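Local structure of enoyl-CoA hydratase (Mycobacterium thermoresistibile, 3T3W) at residues L48-D53 against L107-R112; F97-E102 against V248-Q253; G132-W137 against G160-H165. The protein probably catalyses the addition of water to the double bond of 2-enoyl-CoA thioesters in lipid metabolism. All blocks are in the same frame, centred on the assembly; numbering follows the deposited sequence.

Contact 1. Residues L48-D53 against L107-R112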
loop_
_atom_site.group_PDB
_atom_site.type_symbol
_atom_site.label_atom_id
_atom_site.label_comp_id
_atom_site.label_asym_id
_atom_site.label_seq_id
_atom_site.Cartn_x
_atom_site.Cartn_y
_atom_site.Cartn_z
ATOM N N LEU F 48 -34.204 0.562 12.286
ATOM C CA LEU F 48 -34.110 -0.434 11.224
ATOM C C LEU F 48 -32.682 -0.995 11.109
ATOM O O LEU F 48 -32.470 -2.178 10.980
ATOM C CB LEU F 48 -34.589 0.152 9.889
ATOM C CG LEU F 48 -34.631 -0.809 8.694
ATOM C CD1 LEU F 48 -35.740 -0.407 7.710
ATOM C CD2 LEU F 48 -33.261 -0.907 8.012
ATOM N N LEU F 49 -31.699 -0.109 11.139
ATOM C CA LEU F 49 -30.299 -0.531 10.998
ATOM C C LEU F 49 -29.832 -1.376 12.185
ATOM O O LEU F 49 -29.148 -2.386 12.001
ATOM C CB LEU F 49 -29.423 0.699 10.799
ATOM C CG LEU F 49 -29.540 1.341 9.413
ATOM C CD1 LEU F 49 -28.830 2.701 9.381
ATOM C CD2 LEU F 49 -28.960 0.415 8.356
ATOM N N ASP F 50 -30.256 -1.017 13.395
ATOM C CA ASP F 50 -29.973 -1.868 14.570
ATOM C C ASP F 50 -30.591 -3.261 14.424
ATOM O O ASP F 50 -29.958 -4.280 14.730
ATOM C CB ASP F 50 -30.466 -1.241 15.873
ATOM C CG ASP F 50 -29.732 0.023 16.255
ATOM O OD1 ASP F 50 -28.657 0.331 15.705
ATOM O OD2 ASP F 50 -30.298 0.747 17.123
ATOM N N GLU F 51 -31.822 -3.312 13.918
ATOM C CA GLU F 51 -32.518 -4.571 13.756
ATOM C C GLU F 51 -31.868 -5.422 12.641
ATOM O O GLU F 51 -31.732 -6.664 12.743
ATOM C CB GLU F 51 -34.004 -4.275 13.481
ATOM C CG GLU F 51 -34.898 -5.452 13.564
ATOM C CD GLU F 51 -36.395 -5.155 13.356
ATOM O OE1 GLU F 51 -36.795 -3.971 13.321
ATOM O OE2 GLU F 51 -37.145 -6.157 13.208
ATOM N N LEU F 52 -31.454 -4.740 11.579
ATOM C CA LEU F 52 -30.780 -5.409 10.462
ATOM C C LEU F 52 -29.439 -5.964 10.933
ATOM O O LEU F 52 -29.062 -7.114 10.617
ATOM C CB LEU F 52 -30.554 -4.400 9.320
ATOM C CG LEU F 52 -29.805 -4.870 8.061
ATOM C CD1 LEU F 52 -30.452 -6.168 7.500
ATOM C CD2 LEU F 52 -29.746 -3.806 6.946
ATOM N N ASP F 53 -28.694 -5.162 11.703
ATOM C CA ASP F 53 -27.429 -5.648 12.276
ATOM C C ASP F 53 -27.618 -6.897 13.150
ATOM O O ASP F 53 -26.836 -7.879 13.080
ATOM C CB ASP F 53 -26.741 -4.552 13.082
ATOM C CG ASP F 53 -25.354 -4.956 13.523
ATOM O OD1 ASP F 53 -24.498 -5.360 12.691
ATOM O OD2 ASP F 53 -25.134 -4.908 14.732
ATOM N N LEU F 107 -20.808 3.175 8.899
ATOM C CA LEU F 107 -19.498 2.582 8.573
ATOM C C LEU F 107 -19.226 1.237 9.266
ATOM O O LEU F 107 -18.914 0.229 8.596
ATOM C CB LEU F 107 -18.395 3.570 8.922
ATOM C CG LEU F 107 -16.990 3.212 8.424
ATOM C CD1 LEU F 107 -16.972 3.194 6.915
ATOM C CD2 LEU F 107 -15.974 4.212 8.943
ATOM N N GLU F 108 -19.313 1.205 10.597
ATOM C CA GLU F 108 -18.959 0.010 11.365
ATOM C C GLU F 108 -19.920 -1.157 11.046
ATOM O O GLU F 108 -19.486 -2.301 10.861
ATOM C CB GLU F 108 -18.957 0.304 12.876
ATOM C CG GLU F 108 -18.618 -0.863 13.803
ATOM C CD GLU F 108 -18.896 -0.564 15.278
ATOM O OE1 GLU F 108 -18.611 0.580 15.722
ATOM O OE2 GLU F 108 -19.434 -1.476 15.981
ATOM N N TYR F 109 -21.219 -0.866 10.942
ATOM C CA TYR F 109 -22.187 -1.905 10.620
ATOM C C TYR F 109 -21.888 -2.503 9.260
ATOM O O TYR F 109 -21.856 -3.704 9.117
ATOM C CB TYR F 109 -23.593 -1.332 10.618
ATOM C CG TYR F 109 -24.292 -1.193 11.977
ATOM C CD1 TYR F 109 -23.623 -1.358 13.190
ATOM C CD2 TYR F 109 -25.646 -0.844 12.031
ATOM C CE1 TYR F 109 -24.281 -1.197 14.420
ATOM C CE2 TYR F 109 -26.306 -0.688 13.264
ATOM C CZ TYR F 109 -25.632 -0.854 14.443
ATOM O OH TYR F 109 -26.295 -0.672 15.680
ATOM N N SER F 110 -21.684 -1.653 8.262
ATOM C CA SER F 110 -21.501 -2.128 6.893
ATOM C C SER F 110 -20.203 -2.957 6.801
ATOM O O SER F 110 -20.182 -4.002 6.144
ATOM C CB SER F 110 -21.533 -0.987 5.887
ATOM O OG SER F 110 -22.843 -0.479 5.666
ATOM N N LEU F 111 -19.132 -2.518 7.467
ATOM C CA LEU F 111 -17.900 -3.318 7.497
ATOM C C LEU F 111 -18.074 -4.663 8.212
ATOM O O LEU F 111 -17.571 -5.680 7.742
ATOM C CB LEU F 111 -16.733 -2.507 8.091
ATOM C CG LEU F 111 -16.086 -1.528 7.122
ATOM C CD1 LEU F 111 -15.131 -0.603 7.909
ATOM C CD2 LEU F 111 -15.330 -2.247 5.988
ATOM N N ARG F 112 -18.827 -4.677 9.304
ATOM C CA ARG F 112 -19.084 -5.891 10.009
ATOM C C ARG F 112 -19.826 -6.885 9.112
ATOM O O ARG F 112 -19.448 -8.065 9.049
ATOM C CB ARG F 112 -19.921 -5.621 11.268
ATOM C CG ARG F 112 -20.240 -6.908 11.958
ATOM C CD ARG F 112 -20.466 -6.726 13.417
ATOM N NE ARG F 112 -21.528 -5.818 13.787
ATOM C CZ ARG F 112 -21.350 -4.672 14.448
ATOM N NH1 ARG F 112 -22.397 -3.959 14.849
ATOM N NH2 ARG F 112 -20.130 -4.219 14.713
HETATM O O HOH W 1 -26.193 -3.397 16.696
#
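The hydroxyl of Tyr109 reaches across to Asp50 and donates a short hydrogen bond, OH to OD1 2.6 Å. Arg105 makes a salt bridge to the same Asp50 OD1, so this oxygen meets a hydroxyl and a cation. The setting is the crotonase fold of the enoyl-CoA hydratase/isomerase family. Helices 46-61 and 95-115 run nearly parallel here, with segment axes 25° apart and 11.0 Å at closest approach. The Tyr109 ring spans from helix 95-115 to helix 46-61. Asp53 CB stands over the centre of one face, 4.0 Å from the ring centroid, in a CH-pi contact. Asp50 OD1 lies at the ring's edge, and Leu49 CB packs 4.2 Å from Tyr109 CE2. The tyrosine CG is anti to the carbonyl carbon (chi1 -82°), which sends the ring out toward 48-53.

Beside the ring, Arg112 takes Asp53 side-on with two nitrogens. Arg112 NH1 binds Asp53 OD2 at 2.9 Å, nearly straight, and meets it from above the carboxylate plane. Arg112 NE reaches Asp53 OD1 at 3.2 Å, using the syn lone pair, but this bond is more bent. Trp113 NE1 also binds Asp53 OD1. On the same helix as Arg112, Glu108 OE2 takes NH2 in the guanidinium plane and extends the salt-bridge network. Two carboxylates thus share one guanidinium, which should fix its rotation. Water 1 joins the two halves of the contact, donating to Asp53 OD2 at 2.7 Å and to Tyr109 OH at 2.9 Å.

Contact 2. Residues F97-E102 against V248-Q253. With ZN (zinc ion), chain T.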
loop_
_atom_site.group_PDB
_atom_site.type_symbol
_atom_site.label_atom_id
_atom_site.label_comp_id
_atom_site.label_asym_id
_atom_site.label_seq_id
_atom_site.Cartn_x
_atom_site.Cartn_y
_atom_site.Cartn_z
ATOM N N PHE F 97 -20.998 14.679 17.139
ATOM C CA PHE F 97 -22.203 13.878 17.316
ATOM C C PHE F 97 -22.553 13.139 16.025
ATOM O O PHE F 97 -22.800 11.931 16.037
ATOM C CB PHE F 97 -23.354 14.781 17.794
ATOM C CG PHE F 97 -24.657 14.046 17.991
ATOM C CD1 PHE F 97 -25.020 13.596 19.250
ATOM C CD2 PHE F 97 -25.521 13.859 16.933
ATOM C CE1 PHE F 97 -26.243 12.949 19.463
ATOM C CE2 PHE F 97 -26.736 13.180 17.116
ATOM C CZ PHE F 97 -27.089 12.728 18.384
ATOM N N ILE F 98 -22.529 13.852 14.894
ATOM C CA ILE F 98 -22.819 13.246 13.596
ATOM C C ILE F 98 -21.752 12.187 13.260
ATOM O O ILE F 98 -22.071 11.075 12.829
ATOM C CB ILE F 98 -22.853 14.288 12.453
ATOM C CG1 ILE F 98 -24.039 15.244 12.636
ATOM C CG2 ILE F 98 -22.965 13.588 11.107
ATOM C CD1 ILE F 98 -23.761 16.585 12.021
ATOM N N TYR F 99 -20.490 12.537 13.494
ATOM C CA TYR F 99 -19.361 11.637 13.238
ATOM C C TYR F 99 -19.515 10.338 14.035
ATOM O O TYR F 99 -19.372 9.248 13.482
ATOM C CB TYR F 99 -18.040 12.353 13.620
ATOM C CG TYR F 99 -16.764 11.699 13.109
ATOM C CD1 TYR F 99 -16.053 12.259 12.052
ATOM C CD2 TYR F 99 -16.256 10.531 13.693
ATOM C CE1 TYR F 99 -14.941 11.637 11.547
ATOM C CE2 TYR F 99 -15.128 9.900 13.188
ATOM C CZ TYR F 99 -14.464 10.471 12.141
ATOM O OH TYR F 99 -13.343 9.863 11.649
ATOM N N ALA F 100 -19.816 10.451 15.340
ATOM C CA ALA F 100 -19.949 9.300 16.190
ATOM C C ALA F 100 -21.085 8.411 15.703
ATOM O O ALA F 100 -20.925 7.179 15.603
ATOM C CB ALA F 100 -20.208 9.734 17.638
ATOM N N HIS F 101 -22.258 8.989 15.444
ATOM C CA HIS F 101 -23.399 8.149 15.099
ATOM C C HIS F 101 -23.240 7.505 13.721
ATOM O O HIS F 101 -23.585 6.323 13.524
ATOM C CB HIS F 101 -24.666 8.966 15.234
ATOM C CG HIS F 101 -25.151 9.079 16.656
ATOM N ND1 HIS F 101 -24.783 10.092 17.480
ATOM C CD2 HIS F 101 -25.925 8.218 17.419
ATOM C CE1 HIS F 101 -25.349 9.891 18.703
ATOM N NE2 HIS F 101 -26.047 8.771 18.657
ATOM N N GLU F 102 -22.706 8.241 12.762
ATOM C CA GLU F 102 -22.520 7.679 11.421
ATOM C C GLU F 102 -21.394 6.645 11.446
ATOM O O GLU F 102 -21.445 5.641 10.708
ATOM C CB GLU F 102 -22.199 8.785 10.414
ATOM C CG GLU F 102 -23.379 9.734 10.150
ATOM C CD GLU F 102 -23.306 10.446 8.803
ATOM O OE1 GLU F 102 -24.405 10.905 8.332
ATOM O OE2 GLU F 102 -22.200 10.546 8.203
ATOM N N VAL F 248 -12.100 7.772 3.201
ATOM C CA VAL F 248 -13.212 8.473 2.586
ATOM C C VAL F 248 -14.269 8.831 3.623
ATOM O O VAL F 248 -14.942 9.852 3.506
ATOM C CB VAL F 248 -13.792 7.713 1.361
ATOM C CG1 VAL F 248 -14.933 8.528 0.758
ATOM C CG2 VAL F 248 -12.678 7.506 0.311
ATOM N N PHE F 249 -14.367 8.065 4.696
ATOM C CA PHE F 249 -15.291 8.425 5.772
ATOM C C PHE F 249 -14.991 9.835 6.291
ATOM O O PHE F 249 -15.891 10.652 6.425
ATOM C CB PHE F 249 -15.284 7.393 6.904
ATOM C CG PHE F 249 -16.268 7.703 7.984
ATOM C CD1 PHE F 249 -17.610 7.494 7.783
ATOM C CD2 PHE F 249 -15.863 8.266 9.170
ATOM C CE1 PHE F 249 -18.531 7.762 8.772
ATOM C CE2 PHE F 249 -16.805 8.560 10.187
ATOM C CZ PHE F 249 -18.141 8.288 9.962
ATOM N N ASP F 250 -13.721 10.151 6.506
ATOM C CA ASP F 250 -13.367 11.499 6.911
ATOM C C ASP F 250 -13.673 12.552 5.822
ATOM O O ASP F 250 -14.133 13.655 6.151
ATOM C CB ASP F 250 -11.905 11.604 7.369
ATOM C CG ASP F 250 -11.658 10.757 8.613
ATOM O OD1 ASP F 250 -12.352 11.051 9.643
ATOM O OD2 ASP F 250 -10.850 9.775 8.539
ATOM N N ILE F 251 -13.429 12.217 4.561
ATOM C CA ILE F 251 -13.815 13.127 3.454
ATOM C C ILE F 251 -15.344 13.427 3.509
ATOM O O ILE F 251 -15.783 14.576 3.401
ATOM C CB ILE F 251 -13.374 12.539 2.103
ATOM C CG1 ILE F 251 -11.846 12.484 2.021
ATOM C CG2 ILE F 251 -14.016 13.307 0.905
ATOM C CD1 ILE F 251 -11.247 11.633 0.890
ATOM N N HIS F 252 -16.139 12.379 3.674
ATOM C CA HIS F 252 -17.582 12.490 3.829
ATOM C C HIS F 252 -17.924 13.417 4.984
ATOM O O HIS F 252 -18.759 14.329 4.843
ATOM C CB HIS F 252 -18.156 11.106 3.988
ATOM C CG HIS F 252 -19.645 11.094 4.241
ATOM N ND1 HIS F 252 -20.543 10.809 3.270
ATOM C CD2 HIS F 252 -20.376 11.330 5.405
ATOM C CE1 HIS F 252 -21.795 10.892 3.783
ATOM N NE2 HIS F 252 -21.704 11.224 5.081
ATOM N N GLN F 253 -17.246 13.254 6.103
ATOM C CA GLN F 253 -17.499 14.088 7.264
ATOM C C GLN F 253 -17.126 15.565 7.054
ATOM O O GLN F 253 -17.742 16.458 7.651
ATOM C CB GLN F 253 -16.825 13.481 8.508
ATOM C CG GLN F 253 -17.419 12.143 8.934
ATOM C CD GLN F 253 -18.884 12.206 9.309
ATOM O OE1 GLN F 253 -19.348 13.209 9.832
ATOM N NE2 GLN F 253 -19.633 11.162 8.987
HETATM ZN ZN ZN T . -23.220 11.262 6.492
HETATM O O HOH W 2 -24.734 11.691 5.083
#
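Segments 97-102 and 248-253 are helical and run in roughly opposite directions, with axes at 141° and 11.2 Å apart at closest approach; Tyr99 and Gln253 have the nearest CA atoms. Tyr99 and Phe249 form a T-shaped pair. The edge of Phe249 points at one face of the tyrosine ring, with centroids 5.0 Å apart and planes at 79°. CE2 of Phe249 is the leading atom, 3.6 Å from Tyr99 CZ and displaced toward the rim. Gln253 CG comes within 3.4 Å of Tyr99 CD1.

Tyr99 OH donates to Asp250 OD1 at 2.5 Å, a short bond on the syn side of the carboxylate. This oxygen lies at the edge of the ring, near its plane. The other oxygen, OD2, makes a salt bridge to Arg230 of a second subunit. Phe223 of that subunit also meets the Tyr99 ring edge-to-face. In this crotonase-like fold, helices 95-115 and 241-263 both meet the second subunit here.

On another side of the contact the two helices share a zinc ion. Glu102 binds it with both oxygens, OE1 at 2.2 Å and OE2 at 2.1 Å. His252 binds through NE2. Water 2, Glu163 and His256 complete six ligand atoms. The CG of His252 is anti to the backbone N (chi1 177°), which carries the imidazole to the metal. Its ND1 is bound to Gly161 O, a second-shell bond that should orient the ring. Gln253 NE2 donates to Glu102 OE2 at 2.8 Å, on the anti side, a bent bond tilted out of the carboxylate plane. The amide chain bends at chi2 to get there, and its buried OE1 finds no hydrogen-bond partner.

Contact 3. Residues G132-W137 against G160-H165. With ZN (zinc ion), chain T.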
loop_
_atom_site.group_PDB
_atom_site.type_symbol
_atom_site.label_atom_id
_atom_site.label_comp_id
_atom_site.label_asym_id
_atom_site.label_seq_id
_atom_site.Cartn_x
_atom_site.Cartn_y
_atom_site.Cartn_z
ATOM N N GLY F 132 -28.894 3.007 0.469
ATOM C CA GLY F 132 -29.192 1.654 -0.034
ATOM C C GLY F 132 -27.937 0.833 -0.399
ATOM O O GLY F 132 -27.865 -0.402 -0.199
ATOM N N LEU F 133 -26.943 1.528 -0.935
ATOM C CA LEU F 133 -25.681 0.902 -1.334
ATOM C C LEU F 133 -24.926 0.339 -0.145
ATOM O O LEU F 133 -24.144 -0.617 -0.280
ATOM C CB LEU F 133 -24.819 1.918 -2.085
ATOM C CG LEU F 133 -25.470 2.436 -3.387
ATOM C CD1 LEU F 133 -24.785 3.709 -3.842
ATOM C CD2 LEU F 133 -25.385 1.338 -4.474
ATOM N N LEU F 134 -25.128 0.921 1.033
ATOM C CA LEU F 134 -24.502 0.410 2.259
ATOM C C LEU F 134 -25.107 -0.908 2.714
ATOM O O LEU F 134 -24.497 -1.606 3.525
ATOM C CB LEU F 134 -24.568 1.440 3.397
ATOM C CG LEU F 134 -23.409 2.405 3.473
ATOM C CD1 LEU F 134 -23.383 3.292 2.229
ATOM C CD2 LEU F 134 -23.434 3.244 4.729
ATOM N N LEU F 135 -26.258 -1.284 2.153
ATOM C CA LEU F 135 -26.864 -2.570 2.482
ATOM C C LEU F 135 -26.426 -3.665 1.510
ATOM O O LEU F 135 -26.216 -4.788 1.949
ATOM C CB LEU F 135 -28.376 -2.477 2.519
ATOM C CG LEU F 135 -28.968 -1.327 3.382
ATOM C CD1 LEU F 135 -30.504 -1.467 3.475
ATOM C CD2 LEU F 135 -28.325 -1.287 4.787
ATOM N N CYS F 136 -26.320 -3.369 0.208
ATOM C CA CYS F 136 -25.989 -4.389 -0.763
ATOM C C CYS F 136 -24.481 -4.528 -0.989
ATOM O O CYS F 136 -24.002 -5.660 -1.178
ATOM C CB CYS F 136 -26.740 -4.182 -2.099
ATOM S SG CYS F 136 -26.429 -2.639 -2.947
ATOM N N TRP F 137 -23.711 -3.440 -0.988
ATOM C CA TRP F 137 -22.260 -3.586 -1.214
ATOM C C TRP F 137 -21.554 -4.531 -0.266
ATOM O O TRP F 137 -20.655 -5.260 -0.712
ATOM C CB TRP F 137 -21.539 -2.243 -1.239
ATOM C CG TRP F 137 -21.669 -1.445 -2.502
ATOM C CD1 TRP F 137 -21.891 -1.890 -3.782
ATOM C CD2 TRP F 137 -21.455 -0.009 -2.622
ATOM N NE1 TRP F 137 -21.877 -0.854 -4.687
ATOM C CE2 TRP F 137 -21.608 0.313 -4.045
ATOM C CE3 TRP F 137 -21.175 1.005 -1.725
ATOM C CZ2 TRP F 137 -21.470 1.597 -4.515
ATOM C CZ3 TRP F 137 -21.054 2.295 -2.217
ATOM C CH2 TRP F 137 -21.172 2.578 -3.578
ATOM N N GLY F 160 -19.686 14.440 -0.436
ATOM C CA GLY F 160 -18.963 13.760 -1.486
ATOM C C GLY F 160 -19.172 12.247 -1.567
ATOM O O GLY F 160 -18.208 11.485 -1.363
ATOM N N GLY F 161 -20.410 11.813 -1.776
ATOM C CA GLY F 161 -20.720 10.385 -1.799
ATOM C C GLY F 161 -21.065 9.906 -0.395
ATOM O O GLY F 161 -20.700 10.551 0.619
ATOM N N VAL F 162 -21.713 8.755 -0.311
ATOM C CA VAL F 162 -22.099 8.186 1.009
ATOM C C VAL F 162 -20.883 7.734 1.826
ATOM O O VAL F 162 -19.709 7.747 1.354
ATOM C CB VAL F 162 -23.108 7.031 0.847
ATOM C CG1 VAL F 162 -24.443 7.579 0.269
ATOM C CG2 VAL F 162 -22.528 5.922 -0.050
ATOM N N GLU F 163 -21.182 7.317 3.059
ATOM C CA GLU F 163 -20.167 7.146 4.103
ATOM C C GLU F 163 -19.202 5.999 3.872
ATOM O O GLU F 163 -18.083 6.016 4.408
ATOM C CB GLU F 163 -20.904 6.868 5.428
ATOM C CG GLU F 163 -21.665 8.062 6.004
ATOM C CD GLU F 163 -23.077 8.330 5.437
ATOM O OE1 GLU F 163 -23.503 7.660 4.468
ATOM O OE2 GLU F 163 -23.731 9.272 5.958
ATOM N N TYR F 164 -19.627 4.996 3.107
ATOM C CA TYR F 164 -18.887 3.771 2.835
ATOM C C TYR F 164 -18.608 3.815 1.339
ATOM O O TYR F 164 -19.507 3.573 0.503
ATOM C CB TYR F 164 -19.753 2.572 3.198
ATOM C CG TYR F 164 -19.192 1.167 3.017
ATOM C CD1 TYR F 164 -18.683 0.461 4.098
ATOM C CD2 TYR F 164 -19.284 0.491 1.807
ATOM C CE1 TYR F 164 -18.211 -0.850 3.971
ATOM C CE2 TYR F 164 -18.865 -0.836 1.679
ATOM C CZ TYR F 164 -18.331 -1.511 2.778
ATOM O OH TYR F 164 -17.919 -2.828 2.696
ATOM N N HIS F 165 -17.389 4.193 1.005
ATOM C CA HIS F 165 -17.030 4.467 -0.378
ATOM C C HIS F 165 -16.670 3.184 -1.124
ATOM O O HIS F 165 -15.512 2.894 -1.395
ATOM C CB HIS F 165 -15.902 5.514 -0.482
ATOM C CG HIS F 165 -15.662 5.981 -1.896
ATOM N ND1 HIS F 165 -16.348 7.026 -2.439
ATOM C CD2 HIS F 165 -14.900 5.437 -2.923
ATOM C CE1 HIS F 165 -15.976 7.157 -3.728
ATOM N NE2 HIS F 165 -15.104 6.186 -4.024
HETATM ZN ZN ZN T . -23.220 11.262 6.492
HETATM O O HOH W 3 -17.993 -4.078 0.266
HETATM O O HOH W 2 -24.734 11.691 5.083
#
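Apolar packing of Leu134 on Val162 and Tyr164 joins the short helix 133-136 to the loop ahead of helix 167-171. This is an interior contact of the crotonase fold. In that family the turn entering such a helix commonly contributes to the oxyanion hole. Leu134 CD1 lies 3.6 Å from Val162 CG2, the two side chains passing in opposite directions. Leu134 CG rests on Tyr164 CB at 3.7 Å.

The two aromatic side chains touch at the edge of the tyrosine ring, where Trp137 CE3 is 4.0 Å from Tyr164 CD2. Trp137 CZ3 lies 3.4 Å from Tyr164 O, which sits near the indole plane. On the indole face, Leu133 CB of the same segment packs toward the rim. His167 also meets the Trp137 ring edge-to-face.

No direct hydrogen bond spans the segments. Water 3 bridges them, donating to Trp137 O at 3.1 Å and lying 2.7 Å from Tyr164 OH. Trp137 O also accepts from Arg174 of a fifth subunit.

The loop also supplies a metal ligand. Glu163 bends at chi2 (83°) and binds zinc through one oxygen, OE2, at 2.1 Å.

In the fold
From the N terminus, helix 46-61 comes first. Contact 1 closes the 53 residues between it and helix 95-115, a span that includes strand 67-72. Contact 2 starts on the same second helix, nearer its N-terminal end, and closes only at helix 241-263. Contacts 1 and 2 therefore cross, and Leu107 of contact 1 packs on Phe249 of contact 2. Contact 3 follows contact 1 in series and nests inside the long loop of contact 2. It ties helix 133-136 to the 160-165 loop. Ser110 of contact 1 bonds to Leu134 O of contact 3. Contacts 2 and 3 share the zinc ion and water 2.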